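Local coordinates for protein ADP-ribosylglycohydrolase (Thermus thermophilus, PDB 2YZV) that is a compact, mainly helical member of the ADP-ribosylglycohydrolase family that carries two magnesium ions bound by aspartates and threonines, at residues Leu109-Tyr112 with Ala113-Asp117. Sequence-based numbering, arbitrary orientation.
Sequences LERY and AATGD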
ATOM      1  N   LEU A 109      11.964  10.718  10.342  1.00 14.90           N
ATOM      2  CA  LEU A 109      12.914   9.811  10.971  1.00 14.50           C
ATOM      3  C   LEU A 109      13.955  10.556  11.807  1.00 14.74           C
ATOM      4  O   LEU A 109      14.313  10.111  12.896  1.00 14.94           O
ATOM      5  CB  LEU A 109      13.598   8.945   9.909  1.00 15.61           C
ATOM      6  CG  LEU A 109      12.641   8.024   9.141  1.00 19.48           C
ATOM      7  CD1 LEU A 109      13.412   7.233   8.100  1.00 19.31           C
ATOM      8  CD2 LEU A 109      11.940   7.083  10.109  1.00 18.32           C
ATOM      9  N   GLU A 110      14.439  11.690  11.308  1.00 14.55           N
ATOM     10  CA  GLU A 110      15.424  12.463  12.059  1.00 14.85           C
ATOM     11  C   GLU A 110      14.761  13.169  13.242  1.00 13.30           C
ATOM     12  O   GLU A 110      15.405  13.426  14.259  1.00 13.45           O
ATOM     13  CB  GLU A 110      16.112  13.487  11.155  1.00 14.26           C
ATOM     14  CG  GLU A 110      17.027  12.875  10.098  1.00 18.33           C
ATOM     15  CD  GLU A 110      18.190  12.095  10.693  1.00 20.98           C
ATOM     16  OE1 GLU A 110      18.459  12.232  11.908  1.00 21.13           O
ATOM     17  OE2 GLU A 110      18.851  11.349   9.937  1.00 22.79           O
ATOM     18  N   ARG A 111      13.475  13.483  13.105  1.00 12.92           N
ATOM     19  CA  ARG A 111      12.740  14.125  14.190  1.00 13.86           C
ATOM     20  C   ARG A 111      12.638  13.105  15.324  1.00 13.35           C
ATOM     21  O   ARG A 111      12.864  13.428  16.488  1.00 14.02           O
ATOM     22  CB  ARG A 111      11.339  14.534  13.716  1.00 14.36           C
ATOM     23  CG  ARG A 111      10.464  15.176  14.782  1.00 18.61           C
ATOM     24  CD  ARG A 111       9.129  15.643  14.201  1.00 18.99           C
ATOM     25  NE  ARG A 111       9.261  16.808  13.322  1.00 21.49           N
ATOM     26  CZ  ARG A 111       9.016  16.808  12.013  1.00 21.88           C
ATOM     27  NH1 ARG A 111       8.623  15.699  11.397  1.00 23.49           N
ATOM     28  NH2 ARG A 111       9.152  17.928  11.315  1.00 23.13           N
ATOM     29  N   TYR A 112      12.308  11.865  14.972  1.00 13.52           N
ATOM     30  CA  TYR A 112      12.201  10.795  15.956  1.00 13.78           C
ATOM     31  C   TYR A 112      13.558  10.536  16.613  1.00 13.94           C
ATOM     32  O   TYR A 112      13.658  10.386  17.835  1.00 14.21           O
ATOM     33  CB  TYR A 112      11.708   9.505  15.291  1.00 13.20           C
ATOM     34  CG  TYR A 112      11.836   8.296  16.184  1.00 14.00           C
ATOM     35  CD1 TYR A 112      11.084   8.190  17.352  1.00 13.11           C
ATOM     36  CD2 TYR A 112      12.750   7.282  15.893  1.00 15.28           C
ATOM     37  CE1 TYR A 112      11.237   7.110  18.212  1.00 15.22           C
ATOM     38  CE2 TYR A 112      12.913   6.194  16.747  1.00 15.98           C
ATOM     39  CZ  TYR A 112      12.152   6.118  17.904  1.00 17.42           C
ATOM     40  OH  TYR A 112      12.303   5.055  18.763  1.00 19.77           O
ATOM     41  N   ALA A 113      14.602  10.483  15.797  1.00 13.85           N
ATOM     42  CA  ALA A 113      15.944  10.228  16.300  1.00 13.83           C
ATOM     43  C   ALA A 113      16.373  11.264  17.331  1.00 14.10           C
ATOM     44  O   ALA A 113      17.091  10.944  18.277  1.00 15.99           O
ATOM     45  CB  ALA A 113      16.939  10.203  15.141  1.00 16.35           C
ATOM     46  N   ALA A 114      15.923  12.502  17.157  1.00 13.05           N
ATOM     47  CA  ALA A 114      16.305  13.570  18.069  1.00 14.11           C
ATOM     48  C   ALA A 114      15.389  13.780  19.267  1.00 15.22           C
ATOM     49  O   ALA A 114      15.853  14.198  20.335  1.00 16.31           O
ATOM     50  CB  ALA A 114      16.434  14.875  17.300  1.00 15.06           C
ATOM     51  N   THR A 115      14.103  13.488  19.102  1.00 12.45           N
ATOM     52  CA  THR A 115      13.134  13.714  20.175  1.00 13.65           C
ATOM     53  C   THR A 115      12.539  12.485  20.842  1.00 13.17           C
ATOM     54  O   THR A 115      12.007  12.583  21.951  1.00 13.54           O
ATOM     55  CB  THR A 115      11.948  14.560  19.678  1.00 13.11           C
ATOM     56  OG1 THR A 115      11.164  13.792  18.754  1.00 13.23           O
ATOM     57  CG2 THR A 115      12.450  15.819  18.987  1.00 14.96           C
ATOM     58  N   GLY A 116      12.615  11.340  20.171  1.00 12.93           N
ATOM     59  CA  GLY A 116      12.045  10.127  20.731  1.00 12.08           C
ATOM     60  C   GLY A 116      10.547  10.013  20.491  1.00 12.19           C
ATOM     61  O   GLY A 116       9.923   9.047  20.931  1.00 12.83           O
ATOM     62  N   ASP A 117       9.964  10.995  19.804  1.00 11.15           N
ATOM     63  CA  ASP A 117       8.530  10.985  19.499  1.00 11.02           C
ATOM     64  C   ASP A 117       8.285  10.063  18.303  1.00 11.71           C
ATOM     65  O   ASP A 117       8.671  10.381  17.183  1.00 11.29           O
ATOM     66  CB  ASP A 117       8.059  12.403  19.160  1.00 11.28           C
ATOM     67  CG  ASP A 117       6.570  12.474  18.852  1.00 10.95           C
ATOM     68  OD1 ASP A 117       5.884  11.431  18.941  1.00 10.65           O
ATOM     69  OD2 ASP A 117       6.088  13.582  18.522  1.00 12.14           O
TER
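The Y112 side chain leans forward along the helix, toward the G116-D117 backbone leaving the C-terminal end of helix 105-115. Y112 CB sits 3.1 Å from A113 N, which also lies obliquely near CG and CD2; D117 O is the next neighbour of CB. With CG anti to the backbone N (chi1 169°), the ring swings to where Y112 CD1 lies 3.3 Å from D117 O and Y112 CE1 3.6 Å from G116 O. Both carbonyl oxygens lie at the ring's edge, near its plane, facing C-H groups. Beyond them the ring touches M80 of helix 76-89, and OH bonds to D81 and K77. This is a helix C-terminus: G116, with positive phi (82°), is the first residue to leave helical geometry, though its N still bonds to Y112 O at 2.7 Å. One residue before Y112, R111 O is gripped twice by T115: its N comes in at 2.9 Å, nearly in line with the C=O, and its OG1, also at 2.9 Å, from above the carbonyl plane. T115 chi1 of 69° sets OG1 between backbone N and carbonyl carbon, and T115 OG1 accepts D117 N at 3.2 Å, an ST turn. R111's guanidinium bonds to A120 O and pairs with D122.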